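Local structure of PHOX (Pseudomonas fluorescens, 4A9V) at residues S147-S152 against L173-N178; T191-F196 against N244-V249. The protein is an alkaline phosphatase of the PhoX family that hydrolyses phosphate monoesters with a complex iron-calcium cofactor held in a beta-propeller. All blocks are in the same frame, centred on the assembly; numbering follows the deposited sequence. Where two conformers were deposited one is given.

Contact 1: S147-S152 against L173-N178; sequences SPLRIS and LGTFQN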
loop_
_atom_site.group_PDB
_atom_site.type_symbol
_atom_site.label_atom_id
_atom_site.label_comp_id
_atom_site.label_asym_id
_atom_site.label_seq_id
_atom_site.Cartn_x
_atom_site.Cartn_y
_atom_site.Cartn_z
ATOM N N SER A 147 4.969 -10.819 -15.893
ATOM C CA SER A 147 4.960 -9.884 -17.018
ATOM C C SER A 147 6.356 -9.321 -17.286
ATOM O O SER A 147 7.089 -9.017 -16.353
ATOM C CB SER A 147 4.002 -8.732 -16.745
ATOM O OG SER A 147 2.653 -9.171 -16.652
ATOM N N PRO A 148 6.666 -9.025 -18.554
ATOM C CA PRO A 148 7.975 -8.448 -18.842
ATOM C C PRO A 148 8.041 -6.958 -18.509
ATOM O O PRO A 148 7.312 -6.163 -19.093
ATOM C CB PRO A 148 8.146 -8.694 -20.343
ATOM C CG PRO A 148 6.759 -8.801 -20.878
ATOM C CD PRO A 148 5.947 -9.420 -19.776
ATOM N N LEU A 149 8.927 -6.597 -17.584
ATOM C CA LEU A 149 9.096 -5.217 -17.135
ATOM C C LEU A 149 10.528 -4.749 -17.376
ATOM O O LEU A 149 11.433 -5.549 -17.591
ATOM C CB LEU A 149 8.779 -5.091 -15.635
ATOM C CG LEU A 149 7.342 -4.804 -15.218
ATOM C CD1 LEU A 149 6.309 -5.750 -15.795
ATOM C CD2 LEU A 149 7.208 -4.760 -13.706
ATOM N N ARG A 150 10.706 -3.436 -17.308
ATOM C CA ARG A 150 12.008 -2.803 -17.479
ATOM C C ARG A 150 12.500 -2.296 -16.132
ATOM O O ARG A 150 11.701 -1.905 -15.281
ATOM C CB ARG A 150 11.892 -1.620 -18.455
ATOM C CG ARG A 150 13.082 -0.668 -18.433
ATOM C CD ARG A 150 12.960 0.409 -19.504
ATOM N NE ARG A 150 13.898 1.511 -19.295
ATOM C CZ ARG A 150 13.533 2.773 -19.080
ATOM N NH1 ARG A 150 12.248 3.097 -19.041
ATOM N NH2 ARG A 150 14.450 3.735 -19.056
ATOM N N ILE A 151 13.816 -2.218 -15.977
ATOM C CA ILE A 151 14.437 -1.582 -14.815
ATOM C C ILE A 151 15.155 -0.316 -15.264
ATOM O O ILE A 151 15.885 -0.350 -16.256
ATOM C CB ILE A 151 15.478 -2.503 -14.150
ATOM C CG1 ILE A 151 14.888 -3.884 -13.866
ATOM C CG2 ILE A 151 15.997 -1.876 -12.869
ATOM C CD1 ILE A 151 15.914 -4.884 -13.376
ATOM N N SER A 152 14.896 0.800 -14.590
ATOM C CA SER A 152 15.560 2.052 -14.917
ATOM C C SER A 152 16.121 2.710 -13.662
ATOM O O SER A 152 15.945 2.212 -12.546
ATOM C CB SER A 152 14.601 3.000 -15.644
ATOM O OG SER A 152 15.318 4.001 -16.354
ATOM N N LEU A 173 11.147 -10.096 -14.876
ATOM C CA LEU A 173 9.820 -10.689 -14.919
ATOM C C LEU A 173 9.049 -10.323 -13.663
ATOM O O LEU A 173 9.412 -10.697 -12.543
ATOM C CB LEU A 173 9.896 -12.202 -15.063
ATOM C CG LEU A 173 10.531 -12.712 -16.355
ATOM C CD1 LEU A 173 10.465 -14.226 -16.394
ATOM C CD2 LEU A 173 9.865 -12.104 -17.580
ATOM N N GLY A 174 7.951 -9.618 -13.871
ATOM C CA GLY A 174 6.930 -9.490 -12.853
ATOM C C GLY A 174 7.059 -8.300 -11.937
ATOM O O GLY A 174 8.155 -7.797 -11.658
ATOM N N THR A 175 5.895 -7.872 -11.465
ATOM C CA THR A 175 5.744 -7.168 -10.216
ATOM C C THR A 175 4.695 -7.934 -9.418
ATOM O O THR A 175 3.750 -8.481 -9.999
ATOM C CB THR A 175 5.333 -5.698 -10.475
ATOM O OG1 THR A 175 5.290 -4.972 -9.251
ATOM C CG2 THR A 175 3.985 -5.588 -11.163
ATOM N N PHE A 176 4.985 -8.164 -8.142
ATOM C CA PHE A 176 4.122 -8.972 -7.299
ATOM C C PHE A 176 4.211 -8.457 -5.863
ATOM O O PHE A 176 4.985 -7.543 -5.578
ATOM C CB PHE A 176 4.459 -10.477 -7.415
ATOM C CG PHE A 176 5.921 -10.813 -7.207
ATOM C CD1 PHE A 176 6.448 -10.915 -5.926
ATOM C CD2 PHE A 176 6.755 -11.068 -8.281
ATOM C CE1 PHE A 176 7.787 -11.199 -5.728
ATOM C CE2 PHE A 176 8.087 -11.392 -8.087
ATOM C CZ PHE A 176 8.611 -11.416 -6.812
ATOM N N GLN A 177 3.317 -8.927 -5.002
ATOM C CA GLN A 177 3.206 -8.400 -3.642
ATOM C C GLN A 177 3.013 -6.882 -3.687
ATOM O O GLN A 177 3.438 -6.135 -2.802
ATOM C CB GLN A 177 4.381 -8.839 -2.760
ATOM C CG GLN A 177 4.384 -10.338 -2.472
ATOM C CD GLN A 177 3.387 -10.815 -1.414
ATOM O OE1 GLN A 177 3.233 -12.023 -1.219
ATOM N NE2 GLN A 177 2.865 -9.903 -0.615
ATOM N N ASN A 178 2.154 -6.478 -4.611
ATOM C CA ASN A 178 1.798 -5.080 -4.836
ATOM C C ASN A 178 0.815 -4.583 -3.791
ATOM O O ASN A 178 -0.333 -5.023 -3.744
ATOM C CB ASN A 178 1.178 -4.914 -6.215
ATOM C CG ASN A 178 2.096 -5.384 -7.296
ATOM O OD1 ASN A 178 2.295 -6.588 -7.467
ATOM N ND2 ASN A 178 2.808 -4.439 -7.899
#

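Contact 2: T191-F196 against N244-V249; sequences TCEENF and NRHGWV. With FEO (mu-oxo-diiron), chain S.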
loop_
_atom_site.group_PDB
_atom_site.type_symbol
_atom_site.label_atom_id
_atom_site.label_comp_id
_atom_site.label_asym_id
_atom_site.label_seq_id
_atom_site.Cartn_x
_atom_site.Cartn_y
_atom_site.Cartn_z
ATOM N N THR A 191 2.945 1.638 -8.488
ATOM C CA THR A 191 2.614 0.486 -7.680
ATOM C C THR A 191 3.838 0.066 -6.868
ATOM O O THR A 191 4.973 0.179 -7.323
ATOM C CB THR A 191 2.057 -0.680 -8.528
ATOM O OG1 THR A 191 1.578 -1.697 -7.647
ATOM C CG2 THR A 191 3.102 -1.279 -9.449
ATOM N N CYS A 192 3.599 -0.380 -5.642
ATOM C CA CYS A 192 4.644 -0.537 -4.646
ATOM C C CYS A 192 4.792 -2.001 -4.255
ATOM O O CYS A 192 3.837 -2.622 -3.792
ATOM C CB CYS A 192 4.274 0.276 -3.414
ATOM S SG CYS A 192 4.389 2.047 -3.698
ATOM N N GLU A 193 5.991 -2.549 -4.427
ATOM C CA GLU A 193 6.292 -3.926 -4.044
ATOM C C GLU A 193 6.683 -3.958 -2.573
ATOM O O GLU A 193 7.668 -3.338 -2.178
ATOM C CB GLU A 193 7.433 -4.465 -4.916
ATOM C CG GLU A 193 7.045 -4.543 -6.380
ATOM C CD GLU A 193 8.199 -4.763 -7.350
ATOM O OE1 GLU A 193 9.389 -4.717 -6.962
ATOM O OE2 GLU A 193 7.893 -4.990 -8.545
ATOM N N GLU A 194 5.895 -4.668 -1.768
ATOM C CA GLU A 194 6.049 -4.653 -0.308
ATOM C C GLU A 194 6.699 -5.961 0.176
ATOM O O GLU A 194 7.920 -6.056 0.199
ATOM C CB GLU A 194 4.704 -4.372 0.390
ATOM C CG GLU A 194 4.813 -4.264 1.907
ATOM C CD GLU A 194 3.472 -4.297 2.602
ATOM O OE1 GLU A 194 2.537 -4.937 2.072
ATOM O OE2 GLU A 194 3.383 -3.749 3.718
ATOM N N ASN A 195 5.914 -7.000 0.451
ATOM C CA ASN A 195 6.454 -8.227 1.055
ATOM C C ASN A 195 6.994 -9.207 0.015
ATOM O O ASN A 195 6.746 -10.422 0.058
ATOM C CB ASN A 195 5.404 -8.879 1.941
ATOM C CG ASN A 195 5.145 -8.072 3.193
ATOM O OD1 ASN A 195 6.081 -7.738 3.923
ATOM N ND2 ASN A 195 3.905 -7.662 3.393
ATOM N N PHE A 196 7.820 -8.675 -0.875
ATOM C CA PHE A 196 8.357 -9.455 -1.978
ATOM C C PHE A 196 9.247 -10.594 -1.492
ATOM O O PHE A 196 9.314 -11.648 -2.116
ATOM C CB PHE A 196 9.121 -8.560 -2.964
ATOM C CG PHE A 196 10.400 -7.992 -2.414
ATOM C CD1 PHE A 196 10.408 -6.835 -1.656
ATOM C CD2 PHE A 196 11.608 -8.594 -2.705
ATOM C CE1 PHE A 196 11.593 -6.333 -1.149
ATOM C CE2 PHE A 196 12.791 -8.100 -2.196
ATOM C CZ PHE A 196 12.791 -6.959 -1.429
ATOM N N ASN A 244 17.116 -8.923 -5.644
ATOM C CA ASN A 244 17.423 -7.506 -5.798
ATOM C C ASN A 244 16.548 -6.810 -6.831
ATOM O O ASN A 244 16.507 -5.581 -6.882
ATOM C CB ASN A 244 18.887 -7.316 -6.171
ATOM C CG ASN A 244 19.821 -7.821 -5.107
ATOM O OD1 ASN A 244 19.496 -7.794 -3.925
ATOM N ND2 ASN A 244 20.981 -8.309 -5.522
ATOM N N ARG A 245 15.846 -7.595 -7.643
ATOM C CA ARG A 245 15.090 -7.082 -8.779
ATOM C C ARG A 245 13.610 -6.874 -8.427
ATOM O O ARG A 245 12.798 -6.549 -9.297
ATOM C CB ARG A 245 15.275 -8.016 -9.974
ATOM C CG ARG A 245 16.694 -7.938 -10.539
ATOM C CD ARG A 245 17.243 -9.267 -11.022
ATOM N NE ARG A 245 16.419 -9.886 -12.056
ATOM C CZ ARG A 245 16.454 -9.552 -13.339
ATOM N NH1 ARG A 245 17.292 -8.619 -13.767
ATOM N NH2 ARG A 245 15.646 -10.154 -14.198
ATOM N N HIS A 246 13.321 -6.923 -7.128
ATOM C CA HIS A 246 12.003 -6.676 -6.560
ATOM C C HIS A 246 12.173 -5.898 -5.280
ATOM O O HIS A 246 13.279 -5.808 -4.731
ATOM C CB HIS A 246 11.277 -8.001 -6.311
ATOM C CG HIS A 246 11.157 -8.847 -7.542
ATOM N ND1 HIS A 246 10.210 -8.621 -8.485
ATOM C CD2 HIS A 246 12.018 -9.804 -8.065
ATOM C CE1 HIS A 246 10.444 -9.430 -9.537
ATOM N NE2 HIS A 246 11.555 -10.141 -9.287
ATOM N N GLY A 247 11.086 -5.277 -4.824
ATOM C CA GLY A 247 11.141 -4.302 -3.739
ATOM C C GLY A 247 11.261 -2.861 -4.220
ATOM O O GLY A 247 11.811 -2.012 -3.513
ATOM N N TRP A 248 10.686 -2.577 -5.387
ATOM C CA TRP A 248 10.780 -1.259 -6.015
ATOM C C TRP A 248 9.414 -0.660 -6.224
ATOM O O TRP A 248 8.387 -1.348 -6.149
ATOM C CB TRP A 248 11.490 -1.387 -7.362
ATOM C CG TRP A 248 12.847 -2.041 -7.274
ATOM C CD1 TRP A 248 13.171 -3.357 -7.574
ATOM C CD2 TRP A 248 14.106 -1.418 -6.861
ATOM N NE1 TRP A 248 14.512 -3.587 -7.375
ATOM C CE2 TRP A 248 15.128 -2.446 -6.970
ATOM C CE3 TRP A 248 14.473 -0.143 -6.450
ATOM C CZ2 TRP A 248 16.461 -2.173 -6.731
ATOM C CZ3 TRP A 248 15.814 0.108 -6.166
ATOM C CH2 TRP A 248 16.789 -0.882 -6.322
ATOM N N VAL A 249 9.401 0.643 -6.470
ATOM C CA VAL A 249 8.245 1.339 -7.006
ATOM C C VAL A 249 8.266 1.196 -8.523
ATOM O O VAL A 249 9.292 1.408 -9.166
ATOM C CB VAL A 249 8.281 2.822 -6.610
ATOM C CG1 VAL A 249 7.074 3.551 -7.176
ATOM C CG2 VAL A 249 8.313 2.958 -5.096
HETATM FE FE1 FEO S . 0.523 -4.606 2.119
HETATM FE FE2 FEO S . 1.863 -2.905 4.835
HETATM O O FEO S . 0.413 -3.720 3.855
HETATM O O HOH W 1 -1.626 -4.398 2.169
HETATM O O HOH W 2 0.296 -6.394 3.499
#

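Contact 1: S147-S152 against L173-N178
G174 N donates to S147 O at 2.7 Å, with an N-H...O angle of 153°. The same carbonyl oxygen, S147 O, receives L173 CA at 3.5 Å in a CA-H...O contact, so one oxygen meets two neighbouring backbone groups. Beside this bond P148 and L173 form an antiparallel non-hydrogen-bonded pair, their CA atoms 4.9 Å apart, and L173 CD2 lies 4.3 Å from P148 CA on the outward side. G174 has a positive phi at which a CB would jam against the carbonyl of L173. Its own carbonyl oxygen is taken by K263 NZ.

L149 reaches into the corner behind this junction. Its CB leaves the strand toward 173-178; across the segments CB and CG only position the branch, and a methyl does the touching. L149 CD1 folds back toward the carbonyl two residues earlier, 3.4 Å from S147 O, while L149 CD2 lies 3.8 Å from G174 O and 3.9 Å from T175 CB. In this mixed sheet of the propeller, strand 171-173 is one edge and strand 178-183 the other, so residues 174-177 carry the chain across the sheet; L149 and T175 both also touch V250 of strand 249-252.

T175 crosses the leucine at a slant. With OG1 anti to the backbone N (chi1 -175°), the methyl CG2 stays by L149, while T175 OG1 accepts N178 ND2 at 2.9 Å in a nearly straight bond (161°), T175 OG1 lying somewhat out of the plane of the N178 amide. OG1 is also hydrogen-bonded to E193.

Contact 2: T191-F196 against N244-V249
E193 and W248 are joined by backbone and side chain alike. In the backbone, E193 N donates to W248 O at 3.2 Å, next to the antiparallel non-hydrogen-bonded pair of C192 and V249.

The side-chain bonds converge on E193 OE1. W248 N donates to E193 OE1 at 3.0 Å, almost straight (171°) and from above the carboxylate plane, and G247 N gives E193 OE1 a weak bond at 2.8 Å. The other oxygen, OE2, is held by T175 and by a salt bridge to K263. E193 CG, anti to the carbonyl carbon (chi1 -64°), carries the extended chain to loop 246-248.

Packing centres on F196, whose ring lies against loop 246-248: G247 CA sits over one face, 3.7 Å from the F196 ring centroid, as a CH-pi contact, with H246 O above the same face. Replacing F196 by alanine removes the face under G247 CA and H246 O and would probably leave a gap, freeing the glycine loop to shift.

Metal binding falls to E194, which bridges the mu-oxo-diiron group: E194 OE1 is 2.0 Å from FE1 and OE2 2.1 Å from FE2. Strand 189-193 lies between strands 178-183 and 249-252, and its C-terminal end delivers E194 to the cofactor.

In the fold
Contacts 1 and 2 follow each other along the chain, belong to one propeller sheet and have centres 9 Å apart. They meet directly through two hydrogen bonds: T175 OG1 lies 2.7 Å from E193 OE2, and N178 ND2 lies 3.0 Å from T191 OG1. F176 CE2 packs 3.4 Å from H246 CE1. K263 also joins the two contacts, with a partner in each. Contact 2 reaches the cofactor itself through E194, which shares the two irons with E90, C179, E273, D292 and E387. Contact 1 stands back, the T175 side chain about 12 Å from the diiron group, yet its segment 173-178 ends just before the iron ligand C179.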